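Local structure of Rab5 protein, putative (Plasmodium falciparum, 3CLV) at residues 122-127 and 152-157. The protein is a putative small G protein of the Rab5 type, with the P-loop nucleotide-binding fold of the Ras family, here with bound guanosine-5'-diphosphate. Numbering follows the deposited sequence.
With GDP (guanosine-5'-diphosphate), chain D.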
ATOM      1  N   VAL A 122       7.558  -8.221 -12.782  1.00 14.10           N
ATOM      2  CA  VAL A 122       9.015  -8.117 -12.650  1.00 14.57           C
ATOM      3  C   VAL A 122       9.627  -8.035 -14.047  1.00 14.87           C
ATOM      4  O   VAL A 122       9.570  -9.003 -14.824  1.00 15.88           O
ATOM      5  CB  VAL A 122       9.644  -9.291 -11.845  1.00 14.56           C
ATOM      6  CG1 VAL A 122      11.121  -8.994 -11.571  1.00 14.70           C
ATOM      7  CG2 VAL A 122       8.915  -9.495 -10.522  1.00 13.41           C
ATOM      8  N   VAL A 123      10.190  -6.874 -14.361  1.00 14.77           N
ATOM      9  CA  VAL A 123      10.601  -6.547 -15.724  1.00 14.88           C
ATOM     10  C   VAL A 123      12.128  -6.605 -15.835  1.00 15.33           C
ATOM     11  O   VAL A 123      12.832  -6.190 -14.938  1.00 15.54           O
ATOM     12  CB  VAL A 123      10.114  -5.101 -16.114  1.00 14.37           C
ATOM     13  CG1 VAL A 123      10.466  -4.767 -17.569  1.00 14.35           C
ATOM     14  CG2 VAL A 123       8.626  -4.961 -15.859  1.00 14.70           C
ATOM     15  N   PHE A 124      12.625  -7.135 -16.945  1.00 16.35           N
ATOM     16  CA  PHE A 124      14.046  -7.014 -17.269  1.00 17.17           C
ATOM     17  C   PHE A 124      14.184  -6.612 -18.739  1.00 17.90           C
ATOM     18  O   PHE A 124      13.194  -6.581 -19.488  1.00 18.36           O
ATOM     19  CB  PHE A 124      14.820  -8.302 -16.908  1.00 16.79           C
ATOM     20  CG  PHE A 124      14.540  -9.472 -17.843  1.00 16.61           C
ATOM     21  CD1 PHE A 124      13.442 -10.305 -17.625  1.00 15.04           C
ATOM     22  CD2 PHE A 124      15.379  -9.735 -18.921  1.00 15.23           C
ATOM     23  CE1 PHE A 124      13.159 -11.368 -18.483  1.00 14.04           C
ATOM     24  CE2 PHE A 124      15.106 -10.801 -19.801  1.00 17.09           C
ATOM     25  CZ  PHE A 124      13.995 -11.619 -19.572  1.00 15.76           C
ATOM     26  N   ASP A 125      15.412  -6.273 -19.120  1.00 19.53           N
ATOM     27  CA  ASP A 125      15.750  -5.796 -20.459  1.00 20.24           C
ATOM     28  C   ASP A 125      16.531  -6.941 -21.108  1.00 20.51           C
ATOM     29  O   ASP A 125      17.562  -7.381 -20.586  1.00 20.65           O
ATOM     30  CB  ASP A 125      16.594  -4.506 -20.304  1.00 20.20           C
ATOM     31  CG  ASP A 125      17.195  -3.991 -21.613  1.00 21.27           C
ATOM     32  OD1 ASP A 125      17.034  -4.615 -22.693  1.00 18.94           O
ATOM     33  OD2 ASP A 125      17.874  -2.934 -21.525  1.00 20.57           O
ATOM     34  N   ILE A 126      16.018  -7.435 -22.229  1.00 21.58           N
ATOM     35  CA  ILE A 126      16.633  -8.579 -22.925  1.00 22.97           C
ATOM     36  C   ILE A 126      18.077  -8.316 -23.386  1.00 23.50           C
ATOM     37  O   ILE A 126      18.842  -9.263 -23.610  1.00 23.52           O
ATOM     38  CB  ILE A 126      15.754  -9.141 -24.087  1.00 22.43           C
ATOM     39  CG1 ILE A 126      15.379  -8.064 -25.110  1.00 24.07           C
ATOM     40  CG2 ILE A 126      14.497  -9.811 -23.541  1.00 22.94           C
ATOM     41  CD1 ILE A 126      16.403  -7.888 -26.238  1.00 24.21           C
ATOM     42  N   SER A 127      18.435  -7.033 -23.503  1.00 23.93           N
ATOM     43  CA  SER A 127      19.758  -6.612 -23.983  1.00 24.55           C
ATOM     44  C   SER A 127      20.767  -6.395 -22.861  1.00 24.49           C
ATOM     45  O   SER A 127      21.932  -6.062 -23.105  1.00 24.93           O
ATOM     46  CB  SER A 127      19.640  -5.348 -24.840  1.00 24.72           C
ATOM     47  OG  SER A 127      19.256  -4.216 -24.064  1.00 26.40           O
ATOM     48  N   LEU A 152       6.850 -12.397 -15.176  1.00 14.20           N
ATOM     49  CA  LEU A 152       8.201 -11.997 -15.521  1.00 15.10           C
ATOM     50  C   LEU A 152       8.114 -11.427 -16.924  1.00 15.44           C
ATOM     51  O   LEU A 152       7.567 -12.068 -17.828  1.00 15.17           O
ATOM     52  CB  LEU A 152       9.157 -13.188 -15.438  1.00 15.11           C
ATOM     53  CG  LEU A 152      10.604 -12.960 -15.865  1.00 16.52           C
ATOM     54  CD1 LEU A 152      11.301 -12.010 -14.868  1.00 15.72           C
ATOM     55  CD2 LEU A 152      11.342 -14.307 -15.923  1.00 16.03           C
ATOM     56  N   VAL A 153       8.613 -10.201 -17.097  1.00 14.96           N
ATOM     57  CA  VAL A 153       8.449  -9.497 -18.378  1.00 14.94           C
ATOM     58  C   VAL A 153       9.812  -9.274 -19.023  1.00 15.18           C
ATOM     59  O   VAL A 153      10.704  -8.643 -18.434  1.00 15.83           O
ATOM     60  CB  VAL A 153       7.680  -8.139 -18.239  1.00 14.22           C
ATOM     61  CG1 VAL A 153       7.658  -7.346 -19.581  1.00 13.97           C
ATOM     62  CG2 VAL A 153       6.261  -8.356 -17.727  1.00 14.29           C
ATOM     63  N   ALA A 154       9.966  -9.817 -20.233  1.00 16.05           N
ATOM     64  CA  ALA A 154      11.164  -9.610 -21.040  1.00 16.71           C
ATOM     65  C   ALA A 154      10.909  -8.423 -21.958  1.00 17.47           C
ATOM     66  O   ALA A 154      10.321  -8.574 -23.037  1.00 18.38           O
ATOM     67  CB  ALA A 154      11.492 -10.870 -21.850  1.00 17.15           C
ATOM     68  N   ASN A 155      11.310  -7.231 -21.515  1.00 16.56           N
ATOM     69  CA  ASN A 155      11.074  -6.025 -22.300  1.00 16.85           C
ATOM     70  C   ASN A 155      12.221  -5.702 -23.289  1.00 17.25           C
ATOM     71  O   ASN A 155      13.353  -6.164 -23.119  1.00 17.63           O
ATOM     72  CB  ASN A 155      10.763  -4.827 -21.381  1.00 15.64           C
ATOM     73  CG  ASN A 155      10.182  -3.627 -22.138  1.00 16.49           C
ATOM     74  OD1 ASN A 155       9.245  -3.759 -22.926  1.00 14.50           O
ATOM     75  ND2 ASN A 155      10.705  -2.436 -21.839  1.00 15.74           N
ATOM     76  N   LYS A 156      11.890  -4.908 -24.310  1.00 18.90           N
ATOM     77  CA  LYS A 156      12.845  -4.404 -25.327  1.00 20.62           C
ATOM     78  C   LYS A 156      13.179  -5.419 -26.421  1.00 21.81           C
ATOM     79  O   LYS A 156      14.256  -5.357 -27.031  1.00 22.57           O
ATOM     80  CB  LYS A 156      14.119  -3.836 -24.698  1.00 20.69           C
ATOM     81  CG  LYS A 156      13.848  -2.800 -23.579  1.00 20.22           C
ATOM     82  CD  LYS A 156      15.032  -1.853 -23.490  1.00 19.00           C
ATOM     83  CE  LYS A 156      15.066  -1.107 -22.162  1.00 19.65           C
ATOM     84  NZ  LYS A 156      16.146  -0.062 -22.133  1.00 18.43           N
ATOM     85  N   ILE A 157      12.253  -6.339 -26.670  1.00 23.28           N
ATOM     86  CA  ILE A 157      12.470  -7.381 -27.681  1.00 24.78           C
ATOM     87  C   ILE A 157      12.656  -6.810 -29.090  1.00 25.91           C
ATOM     88  O   ILE A 157      13.186  -7.500 -29.966  1.00 25.97           O
ATOM     89  CB  ILE A 157      11.364  -8.466 -27.677  1.00 24.37           C
ATOM     90  CG1 ILE A 157      10.008  -7.860 -28.076  1.00 25.06           C
ATOM     91  CG2 ILE A 157      11.369  -9.216 -26.329  1.00 24.94           C
ATOM     92  CD1 ILE A 157       8.909  -8.851 -28.307  1.00 25.79           C
TER
HETATM   93  PB  GDP D 211      12.544   2.461 -16.089  1.00 13.92           P
HETATM   94  O1B GDP D 211      11.274   3.150 -15.708  1.00 13.89           O
HETATM   95  O2B GDP D 211      13.725   3.069 -15.368  1.00 15.06           O
HETATM   96  O3B GDP D 211      12.518   0.981 -15.805  1.00 16.60           O
HETATM   97  O3A GDP D 211      12.806   2.573 -17.686  1.00 14.52           O
HETATM   98  PA  GDP D 211      12.275   3.761 -18.659  1.00 14.47           P
HETATM   99  O1A GDP D 211      12.699   5.116 -18.117  1.00 14.84           O
HETATM  100  O2A GDP D 211      10.821   3.647 -18.997  1.00 15.27           O
HETATM  101  O5' GDP D 211      13.140   3.465 -19.982  1.00 16.04           O
HETATM  102  C5' GDP D 211      14.571   3.535 -19.991  1.00 14.39           C
HETATM  103  C4' GDP D 211      15.025   3.736 -21.442  1.00 16.00           C
HETATM  104  O4' GDP D 211      14.730   2.575 -22.221  1.00 15.48           O
HETATM  105  C3' GDP D 211      14.370   4.908 -22.169  1.00 17.14           C
HETATM  106  O3' GDP D 211      15.396   5.446 -23.012  1.00 17.66           O
HETATM  107  C2' GDP D 211      13.285   4.271 -23.040  1.00 17.31           C
HETATM  108  O2' GDP D 211      12.978   5.003 -24.235  1.00 17.69           O
HETATM  109  C1' GDP D 211      13.937   2.935 -23.362  1.00 18.64           C
HETATM  110  N9  GDP D 211      12.949   1.868 -23.547  1.00 19.53           N
HETATM  111  C8  GDP D 211      11.968   1.524 -22.685  1.00 19.32           C
HETATM  112  N7  GDP D 211      11.255   0.493 -23.177  1.00 20.06           N
HETATM  113  C5  GDP D 211      11.800   0.160 -24.369  1.00 19.98           C
HETATM  114  C6  GDP D 211      11.538  -0.851 -25.421  1.00 20.26           C
HETATM  115  O6  GDP D 211      10.597  -1.669 -25.283  1.00 19.45           O
HETATM  116  N1  GDP D 211      12.350  -0.859 -26.512  1.00 19.90           N
HETATM  117  C2  GDP D 211      13.384   0.007 -26.676  1.00 20.87           C
HETATM  118  N2  GDP D 211      14.145  -0.084 -27.797  1.00 19.39           N
HETATM  119  N3  GDP D 211      13.675   0.981 -25.756  1.00 20.29           N
HETATM  120  C4  GDP D 211      12.927   1.079 -24.608  1.00 19.16           C
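Phe124 lies against Ala154 of the neighbouring parallel strand: Ala154 CA stands 4.0 Å from the Phe124 ring centroid, 25° off its normal, a CH-pi contact displaced toward the rim. The ring turns over the partner strand because Phe124 CG sits between backbone N and carbonyl carbon (chi1 73°), and Leu152 CD1 meets Phe124 CD1 obliquely at 3.9 Å. Ala154 CB also takes Ile126 CG2, at 3.6 Å. On the sheet's opposite side, Val123 lies alongside Val153, its CG1 on Asn155 CB. Four backbone bonds, from Val153 N to Val122 O (2.7 Å) through Ile126 N to Asn155 O (171°), fix the register.

Just past its strand, Lys156 extends beyond CG and crosses the Asp125 carboxylate; its NZ makes a weak salt bridge to Asp125 OD2 (3.4 Å) but bonds GDP O4' (3.0 Å) and Ser17 O. Lys156 CG packs 3.5 Å from GDP C6. Asp125 OD1 accepts Ser127 N (2.9 Å), closing an Asx turn, and Ser127 OG. Asn155 OD1 accepts from Thr183 OG1 and Ala185 N; ND2 donates to Val18 O and lies near GDP N7. Asn155 and Lys156, with Asp158 bonding GDP through OD2, form the NKxD guanine-recognition motif, ending a beta-alpha-beta unit of the Ras-like P-loop fold.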